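Local coordinates for protein packaging enzyme P4 (PDB 4BLO) that probably hydrolyses ATP to drive RNA packaging into the phage phi6 procapsid, working as a hexameric RecA-like motor, at residues Glu241-Ile255 / Gly260-Gly272. Numbering follows the deposited sequence.
Sequences EYVFGQVMASTVGAI and GNVSRTMFRTNKG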
loop_
_atom_site.group_PDB
_atom_site.type_symbol
_atom_site.label_atom_id
_atom_site.label_comp_id
_atom_site.label_asym_id
_atom_site.label_seq_id
_atom_site.Cartn_x
_atom_site.Cartn_y
_atom_site.Cartn_z
ATOM N N GLU L 241 23.245 2.984 13.160
ATOM C CA GLU L 241 23.485 3.603 14.465
ATOM C C GLU L 241 22.159 3.906 15.159
ATOM O O GLU L 241 22.022 3.601 16.345
ATOM C CB GLU L 241 24.333 4.879 14.323
ATOM C CG GLU L 241 25.828 4.591 14.303
ATOM C CD GLU L 241 26.529 4.486 15.647
ATOM O OE1 GLU L 241 26.082 5.149 16.611
ATOM O OE2 GLU L 241 27.574 3.803 15.710
ATOM N N TYR L 242 21.181 4.478 14.418
ATOM C CA TYR L 242 19.849 4.792 14.936
ATOM C C TYR L 242 19.146 3.505 15.356
ATOM O O TYR L 242 18.657 3.447 16.467
ATOM C CB TYR L 242 19.016 5.566 13.887
ATOM C CG TYR L 242 17.569 5.802 14.277
ATOM C CD1 TYR L 242 17.197 6.922 15.019
ATOM C CD2 TYR L 242 16.566 4.913 13.891
ATOM C CE1 TYR L 242 15.868 7.138 15.390
ATOM C CE2 TYR L 242 15.238 5.115 14.267
ATOM C CZ TYR L 242 14.895 6.232 15.011
ATOM O OH TYR L 242 13.582 6.441 15.364
ATOM N N VAL L 243 19.113 2.479 14.483
ATOM C CA VAL L 243 18.464 1.183 14.724
ATOM C C VAL L 243 19.099 0.488 15.943
ATOM O O VAL L 243 18.373 -0.049 16.773
ATOM C CB VAL L 243 18.470 0.275 13.459
ATOM C CG1 VAL L 243 17.889 -1.118 13.748
ATOM C CG2 VAL L 243 17.696 0.930 12.318
ATOM N N PHE L 244 20.422 0.548 16.089
ATOM C CA PHE L 244 21.067 -0.080 17.236
ATOM C C PHE L 244 20.587 0.582 18.542
ATOM O O PHE L 244 20.166 -0.130 19.467
ATOM C CB PHE L 244 22.608 -0.048 17.107
ATOM C CG PHE L 244 23.301 -0.762 18.238
ATOM C CD1 PHE L 244 23.365 -2.150 18.269
ATOM C CD2 PHE L 244 23.861 -0.050 19.290
ATOM C CE1 PHE L 244 23.989 -2.813 19.327
ATOM C CE2 PHE L 244 24.489 -0.712 20.343
ATOM C CZ PHE L 244 24.539 -2.089 20.365
ATOM N N GLY L 245 20.607 1.917 18.571
ATOM C CA GLY L 245 20.160 2.711 19.713
ATOM C C GLY L 245 18.754 2.347 20.135
ATOM O O GLY L 245 18.439 2.289 21.333
ATOM N N GLN L 246 17.935 2.019 19.139
ATOM C CA GLN L 246 16.557 1.634 19.334
ATOM C C GLN L 246 16.467 0.207 19.854
ATOM O O GLN L 246 15.616 -0.072 20.688
ATOM C CB GLN L 246 15.772 1.792 18.025
ATOM C CG GLN L 246 15.695 3.233 17.467
ATOM C CD GLN L 246 15.011 4.240 18.359
ATOM O OE1 GLN L 246 14.000 3.936 18.988
ATOM N NE2 GLN L 246 15.537 5.457 18.419
ATOM N N VAL L 247 17.346 -0.697 19.376
ATOM C CA VAL L 247 17.386 -2.113 19.768
ATOM C C VAL L 247 17.886 -2.225 21.213
ATOM O O VAL L 247 17.374 -3.049 21.985
ATOM C CB VAL L 247 18.223 -2.966 18.776
ATOM C CG1 VAL L 247 18.512 -4.352 19.346
ATOM C CG2 VAL L 247 17.513 -3.088 17.423
ATOM N N MET L 248 18.842 -1.367 21.592
ATOM C CA MET L 248 19.382 -1.311 22.951
ATOM C C MET L 248 18.258 -1.105 23.989
ATOM O O MET L 248 18.306 -1.689 25.065
ATOM C CB MET L 248 20.378 -0.157 23.029
ATOM C CG MET L 248 21.827 -0.552 23.018
ATOM S SD MET L 248 22.702 1.020 22.826
ATOM C CE MET L 248 24.262 0.655 23.566
ATOM N N ALA L 249 17.243 -0.290 23.646
ATOM C CA ALA L 249 16.068 0.040 24.465
ATOM C C ALA L 249 14.999 -1.082 24.442
ATOM O O ALA L 249 14.003 -0.996 25.168
ATOM C CB ALA L 249 15.459 1.345 23.970
ATOM N N SER L 250 15.224 -2.136 23.623
ATOM C CA SER L 250 14.304 -3.255 23.440
ATOM C C SER L 250 14.881 -4.620 23.870
ATOM O O SER L 250 14.148 -5.611 23.828
ATOM C CB SER L 250 13.881 -3.324 21.975
ATOM O OG SER L 250 13.286 -2.106 21.561
ATOM N N THR L 251 16.171 -4.695 24.274
ATOM C CA THR L 251 16.767 -5.970 24.693
ATOM C C THR L 251 17.572 -5.828 26.007
ATOM O O THR L 251 17.978 -4.715 26.362
ATOM C CB THR L 251 17.677 -6.550 23.580
ATOM O OG1 THR L 251 18.830 -5.715 23.413
ATOM C CG2 THR L 251 16.942 -6.807 22.249
ATOM N N VAL L 252 17.813 -6.970 26.704
ATOM C CA VAL L 252 18.586 -7.114 27.946
ATOM C C VAL L 252 20.111 -6.979 27.619
ATOM O O VAL L 252 20.927 -6.607 28.486
ATOM C CB VAL L 252 18.215 -8.486 28.611
ATOM C CG1 VAL L 252 19.245 -8.947 29.638
ATOM C CG2 VAL L 252 16.822 -8.429 29.241
ATOM N N GLY L 253 20.448 -7.295 26.365
ATOM C CA GLY L 253 21.795 -7.252 25.815
ATOM C C GLY L 253 21.820 -6.865 24.348
ATOM O O GLY L 253 20.934 -7.233 23.562
ATOM N N ALA L 254 22.829 -6.089 23.967
ATOM C CA ALA L 254 22.999 -5.673 22.584
ATOM C C ALA L 254 24.473 -5.505 22.290
ATOM O O ALA L 254 25.211 -4.945 23.103
ATOM C CB ALA L 254 22.232 -4.382 22.309
ATOM N N ILE L 255 24.893 -6.037 21.132
ATOM C CA ILE L 255 26.256 -5.999 20.601
ATOM C C ILE L 255 26.225 -5.507 19.166
ATOM O O ILE L 255 25.484 -6.067 18.352
ATOM C CB ILE L 255 26.965 -7.385 20.663
ATOM C CG1 ILE L 255 26.864 -8.059 22.048
ATOM C CG2 ILE L 255 28.416 -7.276 20.193
ATOM C CD1 ILE L 255 26.879 -9.590 21.995
ATOM N N GLY L 260 34.738 -6.742 11.482
ATOM C CA GLY L 260 35.199 -7.944 12.183
ATOM C C GLY L 260 35.277 -7.872 13.693
ATOM O O GLY L 260 35.475 -8.907 14.342
ATOM N N ASN L 261 35.109 -6.660 14.267
ATOM C CA ASN L 261 35.176 -6.424 15.713
ATOM C C ASN L 261 33.852 -5.950 16.274
ATOM O O ASN L 261 32.922 -5.647 15.523
ATOM C CB ASN L 261 36.259 -5.382 16.041
ATOM C CG ASN L 261 37.648 -5.796 15.661
ATOM O OD1 ASN L 261 38.239 -6.669 16.295
ATOM N ND2 ASN L 261 38.202 -5.165 14.625
ATOM N N VAL L 262 33.811 -5.825 17.615
ATOM C CA VAL L 262 32.674 -5.312 18.375
ATOM C C VAL L 262 32.849 -3.802 18.536
ATOM O O VAL L 262 33.778 -3.334 19.179
ATOM C CB VAL L 262 32.481 -6.030 19.723
ATOM C CG1 VAL L 262 31.374 -5.363 20.519
ATOM C CG2 VAL L 262 32.169 -7.508 19.511
ATOM N N SER L 263 31.961 -3.064 17.906
ATOM C CA SER L 263 31.918 -1.616 17.856
ATOM C C SER L 263 31.245 -1.027 19.113
ATOM O O SER L 263 31.739 -0.031 19.656
ATOM C CB SER L 263 31.166 -1.191 16.595
ATOM O OG SER L 263 31.187 0.206 16.362
ATOM N N ARG L 264 30.114 -1.630 19.562
ATOM C CA ARG L 264 29.338 -1.188 20.730
ATOM C C ARG L 264 28.645 -2.344 21.475
ATOM O O ARG L 264 28.229 -3.321 20.848
ATOM C CB ARG L 264 28.272 -0.164 20.320
ATOM C CG ARG L 264 28.805 1.256 20.208
ATOM C CD ARG L 264 27.808 2.189 19.559
ATOM N NE ARG L 264 26.903 2.769 20.548
ATOM C CZ ARG L 264 25.965 3.668 20.271
ATOM N NH1 ARG L 264 25.793 4.096 19.027
ATOM N NH2 ARG L 264 25.189 4.145 21.237
ATOM N N THR L 265 28.516 -2.221 22.822
ATOM C CA THR L 265 27.797 -3.183 23.663
ATOM C C THR L 265 26.948 -2.507 24.725
ATOM O O THR L 265 27.206 -1.375 25.130
ATOM C CB THR L 265 28.691 -4.216 24.335
ATOM O OG1 THR L 265 29.672 -3.598 25.176
ATOM C CG2 THR L 265 29.252 -5.238 23.368
ATOM N N MET L 266 25.934 -3.235 25.173
ATOM C CA MET L 266 25.010 -2.853 26.225
ATOM C C MET L 266 24.540 -4.122 26.893
ATOM O O MET L 266 24.047 -5.027 26.207
ATOM C CB MET L 266 23.829 -2.059 25.640
ATOM C CG MET L 266 22.863 -1.494 26.657
ATOM S SD MET L 266 21.846 -2.691 27.535
ATOM C CE MET L 266 20.976 -3.465 26.183
ATOM N N PHE L 267 24.659 -4.177 28.227
ATOM C CA PHE L 267 24.219 -5.313 29.029
ATOM C C PHE L 267 23.630 -4.827 30.336
ATOM O O PHE L 267 24.235 -4.008 31.040
ATOM C CB PHE L 267 25.360 -6.326 29.280
ATOM C CG PHE L 267 25.996 -6.889 28.026
ATOM C CD1 PHE L 267 25.304 -7.788 27.213
ATOM C CD2 PHE L 267 27.292 -6.531 27.660
ATOM C CE1 PHE L 267 25.899 -8.318 26.057
ATOM C CE2 PHE L 267 27.886 -7.067 26.503
ATOM C CZ PHE L 267 27.185 -7.955 25.713
ATOM N N ARG L 268 22.422 -5.326 30.633
ATOM C CA ARG L 268 21.658 -5.055 31.854
ATOM C C ARG L 268 22.029 -6.131 32.858
ATOM O O ARG L 268 21.498 -7.243 32.799
ATOM C CB ARG L 268 20.146 -5.045 31.568
ATOM C CG ARG L 268 19.723 -3.995 30.553
ATOM C CD ARG L 268 18.252 -4.054 30.236
ATOM N NE ARG L 268 17.974 -3.366 28.974
ATOM C CZ ARG L 268 17.598 -2.095 28.859
ATOM N NH1 ARG L 268 17.398 -1.352 29.942
ATOM N NH2 ARG L 268 17.388 -1.567 27.663
ATOM N N THR L 269 23.010 -5.822 33.729
ATOM C CA THR L 269 23.559 -6.753 34.712
ATOM C C THR L 269 23.018 -6.521 36.115
ATOM O O THR L 269 22.258 -5.580 36.335
ATOM C CB THR L 269 25.100 -6.631 34.748
ATOM O OG1 THR L 269 25.472 -5.368 35.318
ATOM C CG2 THR L 269 25.749 -6.833 33.384
ATOM N N ASN L 270 23.471 -7.354 37.075
ATOM C CA ASN L 270 23.143 -7.214 38.492
ATOM C C ASN L 270 23.935 -6.020 39.089
ATOM O O ASN L 270 23.543 -5.482 40.129
ATOM C CB ASN L 270 23.383 -8.525 39.287
ATOM C CG ASN L 270 24.708 -9.246 39.082
ATOM O OD1 ASN L 270 25.761 -8.654 38.810
ATOM N ND2 ASN L 270 24.693 -10.558 39.278
ATOM N N LYS L 271 25.025 -5.590 38.396
ATOM C CA LYS L 271 25.875 -4.447 38.770
ATOM C C LYS L 271 25.350 -3.156 38.103
ATOM O O LYS L 271 25.909 -2.082 38.325
ATOM C CB LYS L 271 27.355 -4.685 38.382
ATOM C CG LYS L 271 27.968 -5.982 38.893
ATOM C CD LYS L 271 28.810 -5.725 40.112
ATOM C CE LYS L 271 29.562 -6.959 40.523
ATOM N NZ LYS L 271 30.816 -6.594 41.208
ATOM N N GLY L 272 24.303 -3.296 37.284
ATOM C CA GLY L 272 23.654 -2.199 36.566
ATOM C C GLY L 272 23.790 -2.231 35.047
ATOM O O GLY L 272 24.456 -3.125 34.503
#
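Arg268 bonds Thr251 O and Met248 O with its guanidinium. NE gives a nearly straight bond to Thr251 O (2.9 Å, 169°), with that oxygen in the guanidinium plane. NH2 reaches Met248 O at 2.8 Å on a lone pair, although the bond is more bent. The chain is extended from CG to NE, which carries the guanidinium past Val252 to these oxygens. Arg268 also makes a weak, long ion pair with Glu153 of the second subunit. Met266, bent at chi2 and chi3, brings CE against Thr251 O and Met248 O from the side, while its CB packs against Met248 CE, the two methionines running past each other in opposite directions.

At the other end of the helix, Glu241 OE1 forms a salt bridge with Arg264 NH1 (2.7 Å), meeting the guanidinium at its edge with the two planes only 25° apart. The CE2 side of the Phe244 ring leans over one guanidinium face, the planes 59° apart, which is not a stack. Arg264 also touches a bound ADP, so Glu241 probably helps position it.

In the backbone between the two strands, Ala254 and Met266 exchange both bonds as an antiparallel hydrogen-bonded pair. The sheet's other face carries Ile255, whose CG1 meets Phe267 CZ at 3.7 Å and whose CG2 meets Val262 CG1. Beside Leu256, Ser263 and Arg264 form a classic beta bulge.

Strands 253-258 and 261-269 make a hairpin on the RecA-like sheet: strand 120-126 pairs with the first and 272-275 with the second, and helix 240-248 packs on the Met266 face.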